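Local structure of Cro protein (Xylella fastidiosa, 3BD1) at residues A[19-24]-A[39-44]; A[44-49]-A[53-58]. The protein probably acts as a prophage-encoded transcription factor of the Cro type, using a helix-turn-helix to bind operator DNA. One frame throughout, in Å; residues are numbered along the deposited sequence.

In the fold
From the N terminus, helix 3-11 comes first, followed by helix 14-21 and helix 25-34, the two helices of the helix-turn-helix. Contact 1 sets the end of helix 14-21 and the turn after it against residues 39-44, so it closes a loop that contains helix 25-34. Contact 2 begins where contact 1 ends, sharing Asp44, and closes a much tighter loop, with three residues between segments 44-49 and 53-58. The two lie in series, neither nested nor crossed, with centres about 9 Å apart. Helix 42-48 belongs to both, joining the helix-turn-helix to the C-terminal helix, and Val48 packs on Ser20 between the two contacts.

Contact 1. Residues A[19-24]-A[39-44]; sequences ASLGVR and AERCID
Arg41 bends twice, at chi2 (-36°) and chi3 (-63°), and the folded chain carries its guanidinium across to the end of helix 14-21, with the flat group turned edge-on to the carbonyl oxygen of Leu21. The main bond runs from Arg41 NH2 to Leu21 O, 2.7 Å long and nearly straight at 168° about the hydrogen; it lies in the carbonyl plane on a lone pair of the oxygen, and the oxygen in turn sits in the guanidinium plane. Arg41 NH1 adds a weak bond to that same oxygen.

One turn further on, Asp44 holds the guanidinium from another part of its edge. Arg41 NE gives a 2.7 Å salt-bridge bond to Asp44 OD2, arriving on the anti lone pair, and NH2 makes a weak bond to the same OD2. With partners at its edge on both segments, the group has little freedom to rotate.

Carbon atoms pack beside these polar groups. Leu21 CB comes 3.7 Å from Arg41 NH2, and Leu21 CD2 rests 3.8 Å from Asp44 CB. Val23 slides past Arg41 in the opposite direction, its CG1 lying obliquely 3.3 Å from NH1. Trp31 and Ile28 of helix 25-34 also touch this cluster.

The place is the turn of the helix-turn-helix: helix 14-21 ends in a Schellman motif at Gly22, whose positive phi suits glycine, and Arg24 then stands at the N-cap position of helix 25-34, probably the recognition helix. Arg41 thus ties that turn to the start of helix 42-48. A positive group at the C-terminal end of a helix would probably be favoured by the helix dipole, and Asp44, besides fixing the guanidinium, would offset part of its charge.

Contact 2. Residues A[44-49]-A[53-58]; sequences DIERVT and VICREL
Glu46, Val53 and Ile45 carry this contact. Glu46 holds CG anti to its own nitrogen (chi1 179°) and stays extended to CD, laying its chain across Ile54 until OE1 accepts the backbone N-H of Cys55. That bond, Cys55 N to Glu46 OE1, is 3.0 Å and meets the oxygen on its anti side, somewhat out of the carboxylate plane. At the base of the same side chain, Glu46 CA makes a CA-H...O contact of 3.4 Å with Val53 O.

Cys55 opens the short helix 55-58, so the carboxylate of Glu46 satisfies an N-H of its first turn. Glu57 turns back to take the N-H of the N-cap residue, with Ile54 N 2.9 Å from Glu57 OE1. Two acidic side chains therefore grip the start of this helix, where the helix dipole would probably favour negative charge. In this all-helical Cro, the chain after the helix-turn-helix forms helices 42-48 and 55-58, whereas lambda Cro has beta strands in its C-terminal part.

Apart from these polar bonds, Ile45 CG2 meets Val53 CG2 at 3.6 Å and Leu58 CD1 at 3.7 Å. Val53 also sends its N-H to Thr49 OG1, a weak bond of 3.4 Å. That hydroxyl donates to Ile45 O, 2.8 Å from Thr49 OG1, while Ala7 and Ile6 of helix 3-11 pack against Thr49 and Val53 respectively.

Contact 1. Residues A[19-24]-A[39-44]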
ATOM      1  N   ALA A  19       9.448  -5.872  -5.846  1.00 13.62           N
ATOM      2  CA  ALA A  19       9.929  -7.159  -6.323  1.00 13.55           C
ATOM      3  C   ALA A  19       9.563  -7.353  -7.788  1.00 13.67           C
ATOM      4  O   ALA A  19      10.368  -7.784  -8.609  1.00 14.76           O
ATOM      5  CB  ALA A  19       9.393  -8.299  -5.466  1.00 15.47           C
ATOM      6  N   SER A  20       8.316  -7.036  -8.131  1.00 13.04           N
ATOM      7  CA  SER A  20       7.812  -7.216  -9.485  0.50 12.36           C
ATOM      8  C   SER A  20       8.515  -6.353 -10.534  1.00 14.21           C
ATOM      9  O   SER A  20       8.519  -6.682 -11.730  1.00 15.17           O
ATOM     10  CB  SER A  20       6.309  -6.942  -9.553  0.50 12.89           C
ATOM     11  OG  SER A  20       5.968  -5.563  -9.482  0.50  8.02           O
ATOM     12  N   LEU A  21       9.095  -5.248 -10.078  1.00 14.16           N
ATOM     13  CA  LEU A  21       9.806  -4.323 -10.950  1.00 14.65           C
ATOM     14  C   LEU A  21      11.323  -4.470 -10.874  1.00 17.90           C
ATOM     15  O   LEU A  21      12.038  -3.854 -11.665  1.00 19.24           O
ATOM     16  CB  LEU A  21       9.427  -2.878 -10.588  1.00 15.41           C
ATOM     17  CG  LEU A  21       7.960  -2.533 -10.789  1.00 16.24           C
ATOM     18  CD1 LEU A  21       7.690  -1.105 -10.258  1.00 17.91           C
ATOM     19  CD2 LEU A  21       7.519  -2.647 -12.253  1.00 16.57           C
ATOM     20  N   GLY A  22      11.813  -5.260  -9.928  1.00 17.03           N
ATOM     21  CA  GLY A  22      13.260  -5.387  -9.717  1.00 19.29           C
ATOM     22  C   GLY A  22      13.914  -4.118  -9.200  1.00 21.74           C
ATOM     23  O   GLY A  22      15.057  -3.795  -9.580  1.00 26.03           O
ATOM     24  N   VAL A  23      13.178  -3.400  -8.347  1.00 20.52           N
ATOM     25  CA  VAL A  23      13.726  -2.195  -7.728  1.00 22.22           C
ATOM     26  C   VAL A  23      13.682  -2.326  -6.210  1.00 22.78           C
ATOM     27  O   VAL A  23      13.035  -3.226  -5.659  1.00 25.53           O
ATOM     28  CB  VAL A  23      12.976  -0.909  -8.170  1.00 23.02           C
ATOM     29  CG1 VAL A  23      13.096  -0.789  -9.689  1.00 23.94           C
ATOM     30  CG2 VAL A  23      11.517  -0.866  -7.646  1.00 19.59           C
ATOM     31  N   ARG A  24      14.363  -1.401  -5.536  1.00 27.08           N
ATOM     32  CA  ARG A  24      14.313  -1.335  -4.080  1.00 28.46           C
ATOM     33  C   ARG A  24      13.006  -0.671  -3.645  1.00 25.20           C
ATOM     34  O   ARG A  24      12.452   0.172  -4.352  1.00 24.12           O
ATOM     35  CB  ARG A  24      15.511  -0.535  -3.553  1.00 31.84           C
ATOM     36  CG  ARG A  24      16.858  -1.070  -4.034  1.00 34.86           C
ATOM     37  CD  ARG A  24      17.506  -1.994  -3.018  1.00 53.35           C
ATOM     38  NE  ARG A  24      18.393  -1.274  -2.109  0.50 57.42           N
ATOM     39  CZ  ARG A  24      19.644  -0.909  -2.387  0.50 54.18           C
ATOM     40  NH1 ARG A  24      20.198  -1.182  -3.561  0.50 62.67           N
ATOM     41  NH2 ARG A  24      20.350  -0.257  -1.475  0.50 47.23           N
ATOM     42  N   ALA A  39       9.695   7.379 -16.490  1.00 20.46           N
ATOM     43  CA  ALA A  39       8.979   7.126 -17.732  1.00 17.93           C
ATOM     44  C   ALA A  39       9.310   5.704 -18.179  1.00 17.44           C
ATOM     45  O   ALA A  39       8.434   5.010 -18.709  1.00 18.01           O
ATOM     46  CB  ALA A  39       9.369   8.159 -18.831  1.00 19.18           C
ATOM     47  N   GLU A  40      10.560   5.290 -17.988  1.00 18.51           N
ATOM     48  CA  GLU A  40      11.007   3.990 -18.498  1.00 18.61           C
ATOM     49  C   GLU A  40      10.503   2.799 -17.691  1.00 21.24           C
ATOM     50  O   GLU A  40      10.769   1.638 -18.066  1.00 21.73           O
ATOM     51  CB  GLU A  40      12.523   3.933 -18.569  1.00 20.80           C
ATOM     52  CG  GLU A  40      13.240   3.915 -17.242  1.00 23.27           C
ATOM     53  CD  GLU A  40      13.528   5.269 -16.633  1.00 42.10           C
ATOM     54  OE1 GLU A  40      14.380   5.238 -15.719  1.00 37.78           O
ATOM     55  OE2 GLU A  40      12.938   6.302 -17.043  1.00 33.34           O
ATOM     56  N   ARG A  41       9.778   3.081 -16.613  1.00 18.72           N
ATOM     57  CA  ARG A  41       9.152   2.014 -15.830  1.00 18.38           C
ATOM     58  C   ARG A  41       7.644   1.916 -16.004  1.00 17.79           C
ATOM     59  O   ARG A  41       7.009   1.019 -15.441  1.00 17.74           O
ATOM     60  CB  ARG A  41       9.523   2.085 -14.350  1.00 23.00           C
ATOM     61  CG  ARG A  41      11.027   1.961 -14.011  1.00 26.95           C
ATOM     62  CD  ARG A  41      11.814   0.988 -14.904  1.00 32.04           C
ATOM     63  NE  ARG A  41      11.339  -0.387 -14.782  1.00 26.87           N
ATOM     64  CZ  ARG A  41      11.735  -1.215 -13.820  1.00 28.38           C
ATOM     65  NH1 ARG A  41      12.612  -0.823 -12.903  1.00 32.78           N
ATOM     66  NH2 ARG A  41      11.243  -2.438 -13.790  1.00 30.24           N
ATOM     67  N   CYS A  42       7.047   2.832 -16.771  1.00 16.72           N
ATOM     68  CA  CYS A  42       5.582   2.833 -16.860  1.00 15.53           C
ATOM     69  C   CYS A  42       5.005   1.558 -17.508  1.00 15.75           C
ATOM     70  O   CYS A  42       4.029   1.012 -16.975  1.00 15.37           O
ATOM     71  CB  CYS A  42       5.083   4.069 -17.606  1.00 16.79           C
ATOM     72  SG  CYS A  42       5.315   5.568 -16.611  1.00 19.00           S
ATOM     73  N   ILE A  43       5.562   1.133 -18.646  1.00 15.45           N
ATOM     74  CA  ILE A  43       5.076  -0.109 -19.269  1.00 15.30           C
ATOM     75  C   ILE A  43       5.212  -1.272 -18.296  1.00 14.73           C
ATOM     76  O   ILE A  43       4.322  -2.110 -18.211  1.00 14.87           O
ATOM     77  CB  ILE A  43       5.746  -0.430 -20.614  1.00 16.86           C
ATOM     78  CG1 ILE A  43       5.285   0.538 -21.700  1.00 19.91           C
ATOM     79  CG2 ILE A  43       5.415  -1.852 -21.093  1.00 22.29           C
ATOM     80  CD1 ILE A  43       5.939   0.338 -23.064  1.00 24.88           C
ATOM     81  N   ASP A  44       6.322  -1.321 -17.575  1.00 15.03           N
ATOM     82  CA  ASP A  44       6.544  -2.422 -16.633  1.00 13.55           C
ATOM     83  C   ASP A  44       5.446  -2.420 -15.574  1.00 13.15           C
ATOM     84  O   ASP A  44       4.939  -3.476 -15.217  1.00 14.05           O
ATOM     85  CB  ASP A  44       7.910  -2.283 -15.978  1.00 16.05           C
ATOM     86  CG  ASP A  44       9.060  -2.448 -16.952  1.00 21.64           C
ATOM     87  OD1 ASP A  44       8.889  -3.202 -17.933  1.00 23.56           O
ATOM     88  OD2 ASP A  44      10.104  -1.812 -16.705  1.00 25.02           O
TER

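Contact 2. Residues A[44-49]-A[53-58]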
ATOM      1  N   ASP A  44       6.322  -1.321 -17.575  1.00 15.03           N
ATOM      2  CA  ASP A  44       6.544  -2.422 -16.633  1.00 13.55           C
ATOM      3  C   ASP A  44       5.446  -2.420 -15.574  1.00 13.15           C
ATOM      4  O   ASP A  44       4.939  -3.476 -15.217  1.00 14.05           O
ATOM      5  CB  ASP A  44       7.910  -2.283 -15.978  1.00 16.05           C
ATOM      6  CG  ASP A  44       9.060  -2.448 -16.952  1.00 21.64           C
ATOM      7  OD1 ASP A  44       8.889  -3.202 -17.933  1.00 23.56           O
ATOM      8  OD2 ASP A  44      10.104  -1.812 -16.705  1.00 25.02           O
ATOM      9  N   ILE A  45       5.102  -1.237 -15.072  1.00 13.73           N
ATOM     10  CA  ILE A  45       4.062  -1.150 -14.048  1.00 12.37           C
ATOM     11  C   ILE A  45       2.710  -1.578 -14.622  1.00 11.08           C
ATOM     12  O   ILE A  45       1.938  -2.308 -13.972  1.00 11.71           O
ATOM     13  CB  ILE A  45       3.995   0.265 -13.403  1.00 13.31           C
ATOM     14  CG1 ILE A  45       5.295   0.582 -12.644  1.00 15.80           C
ATOM     15  CG2 ILE A  45       2.725   0.393 -12.556  1.00 14.87           C
ATOM     16  CD1 ILE A  45       5.476   2.061 -12.274  1.00 20.25           C
ATOM     17  N   GLU A  46       2.414  -1.087 -15.824  1.00 11.61           N
ATOM     18  CA  GLU A  46       1.173  -1.487 -16.485  1.00 11.91           C
ATOM     19  C   GLU A  46       1.113  -3.027 -16.613  1.00 12.32           C
ATOM     20  O   GLU A  46       0.061  -3.639 -16.392  1.00 13.16           O
ATOM     21  CB  GLU A  46       1.041  -0.847 -17.857  1.00 12.81           C
ATOM     22  CG  GLU A  46      -0.209  -1.237 -18.594  1.00 14.95           C
ATOM     23  CD  GLU A  46      -0.403  -0.521 -19.905  1.00 19.85           C
ATOM     24  OE1 GLU A  46      -0.159   0.692 -20.013  1.00 16.78           O
ATOM     25  OE2 GLU A  46      -0.843  -1.190 -20.851  1.00 31.23           O
ATOM     26  N   ARG A  47       2.246  -3.634 -16.963  1.00 12.23           N
ATOM     27  CA  ARG A  47       2.268  -5.087 -17.112  1.00 12.24           C
ATOM     28  C   ARG A  47       2.103  -5.844 -15.788  1.00 11.42           C
ATOM     29  O   ARG A  47       1.306  -6.786 -15.698  1.00 12.47           O
ATOM     30  CB  ARG A  47       3.561  -5.505 -17.802  1.00 14.72           C
ATOM     31  CG  ARG A  47       3.618  -5.123 -19.268  1.00 18.00           C
ATOM     32  CD  ARG A  47       4.941  -5.512 -19.906  1.00 25.72           C
ATOM     33  NE  ARG A  47       4.917  -5.236 -21.341  1.00 28.98           N
ATOM     34  CZ  ARG A  47       6.000  -5.219 -22.112  1.00 39.75           C
ATOM     35  NH1 ARG A  47       7.198  -5.445 -21.598  1.00 45.33           N
ATOM     36  NH2 ARG A  47       5.873  -4.955 -23.406  1.00 41.70           N
ATOM     37  N   VAL A  48       2.887  -5.478 -14.776  1.00 11.69           N
ATOM     38  CA  VAL A  48       2.836  -6.221 -13.519  1.00 11.25           C
ATOM     39  C   VAL A  48       1.530  -6.045 -12.770  1.00 10.95           C
ATOM     40  O   VAL A  48       1.157  -6.909 -11.969  1.00 12.24           O
ATOM     41  CB  VAL A  48       4.033  -5.934 -12.603  1.00 12.26           C
ATOM     42  CG1 VAL A  48       5.358  -6.280 -13.309  1.00 13.15           C
ATOM     43  CG2 VAL A  48       4.059  -4.514 -12.004  1.00 13.35           C
ATOM     44  N   THR A  49       0.878  -4.900 -13.002  1.00 11.06           N
ATOM     45  CA  THR A  49      -0.441  -4.673 -12.408  1.00 10.77           C
ATOM     46  C   THR A  49      -1.591  -5.234 -13.233  1.00 11.71           C
ATOM     47  O   THR A  49      -2.770  -5.021 -12.927  1.00 12.08           O
ATOM     48  CB  THR A  49      -0.688  -3.164 -12.192  1.00 12.41           C
ATOM     49  OG1 THR A  49      -0.827  -2.502 -13.453  1.00 12.52           O
ATOM     50  CG2 THR A  49       0.322  -2.498 -11.239  1.00 12.66           C
ATOM     51  N   VAL A  53      -3.389  -0.211 -13.658  1.00 13.30           N
ATOM     52  CA  VAL A  53      -3.014   1.145 -14.057  1.00 12.23           C
ATOM     53  C   VAL A  53      -2.376   1.034 -15.410  1.00 13.72           C
ATOM     54  O   VAL A  53      -1.777   0.012 -15.773  1.00 17.20           O
ATOM     55  CB  VAL A  53      -2.076   1.812 -13.076  1.00 19.43           C
ATOM     56  CG1 VAL A  53      -2.763   1.970 -11.713  1.00 24.20           C
ATOM     57  CG2 VAL A  53      -0.776   1.134 -12.955  1.00 21.10           C
ATOM     58  N   ILE A  54      -2.527   2.101 -16.183  1.00 13.13           N
ATOM     59  CA  ILE A  54      -1.944   2.192 -17.508  1.00 13.04           C
ATOM     60  C   ILE A  54      -0.974   3.347 -17.590  1.00 12.64           C
ATOM     61  O   ILE A  54      -0.968   4.246 -16.764  1.00 14.46           O
ATOM     62  CB  ILE A  54      -3.000   2.248 -18.623  1.00 15.39           C
ATOM     63  CG1 ILE A  54      -3.840   3.519 -18.523  1.00 18.12           C
ATOM     64  CG2 ILE A  54      -3.861   0.986 -18.570  1.00 18.31           C
ATOM     65  CD1 ILE A  54      -4.692   3.720 -19.759  1.00 23.35           C
ATOM     66  N   CYS A  55      -0.137   3.318 -18.624  1.00 14.52           N
ATOM     67  CA  CYS A  55       0.940   4.282 -18.783  1.00 14.85           C
ATOM     68  C   CYS A  55       0.426   5.729 -18.707  1.00 15.40           C
ATOM     69  O   CYS A  55       1.038   6.556 -18.053  1.00 15.98           O
ATOM     70  CB  CYS A  55       1.656   4.070 -20.134  1.00 16.55           C
ATOM     71  SG  CYS A  55       2.660   2.573 -20.137  1.00 18.99           S
ATOM     72  N   ARG A  56      -0.695   6.023 -19.353  1.00 15.14           N
ATOM     73  CA  ARG A  56      -1.230   7.399 -19.388  1.00 14.64           C
ATOM     74  C   ARG A  56      -1.662   7.869 -18.012  1.00 15.51           C
ATOM     75  O   ARG A  56      -1.647   9.069 -17.743  1.00 18.99           O
ATOM     76  CB  ARG A  56      -2.393   7.434 -20.375  1.00 18.90           C
ATOM     77  CG  ARG A  56      -3.242   8.651 -20.448  1.00 22.53           C
ATOM     78  CD  ARG A  56      -2.502   9.817 -21.035  1.00 27.14           C
ATOM     79  NE  ARG A  56      -3.383  10.989 -20.976  1.00 22.65           N
ATOM     80  CZ  ARG A  56      -3.271  12.059 -21.753  1.00 27.86           C
ATOM     81  NH1 ARG A  56      -2.303  12.138 -22.655  1.00 30.11           N
ATOM     82  NH2 ARG A  56      -4.127  13.063 -21.609  1.00 31.16           N
ATOM     83  N   GLU A  57      -2.036   6.949 -17.132  1.00 14.96           N
ATOM     84  CA  GLU A  57      -2.386   7.316 -15.778  1.00 15.88           C
ATOM     85  C   GLU A  57      -1.159   7.617 -14.956  1.00 14.60           C
ATOM     86  O   GLU A  57      -1.199   8.471 -14.062  1.00 17.63           O
ATOM     87  CB  GLU A  57      -3.231   6.229 -15.110  1.00 15.84           C
ATOM     88  CG  GLU A  57      -4.575   6.001 -15.788  1.00 16.59           C
ATOM     89  CD  GLU A  57      -5.307   4.733 -15.405  1.00 21.42           C
ATOM     90  OE1 GLU A  57      -4.698   3.726 -15.061  1.00 20.49           O
ATOM     91  OE2 GLU A  57      -6.546   4.686 -15.455  1.00 31.51           O
ATOM     92  N   LEU A  58      -0.070   6.903 -15.245  1.00 15.14           N
ATOM     93  CA  LEU A  58       1.172   7.107 -14.520  1.00 15.27           C
ATOM     94  C   LEU A  58       1.898   8.375 -14.941  1.00 17.15           C
ATOM     95  O   LEU A  58       2.399   9.131 -14.111  1.00 17.84           O
ATOM     96  CB  LEU A  58       2.072   5.870 -14.685  1.00 16.01           C
ATOM     97  CG  LEU A  58       1.588   4.584 -14.008  1.00 16.25           C
ATOM     98  CD1 LEU A  58       2.252   3.367 -14.723  1.00 17.94           C
ATOM     99  CD2 LEU A  58       1.842   4.623 -12.521  1.00 20.18           C
TER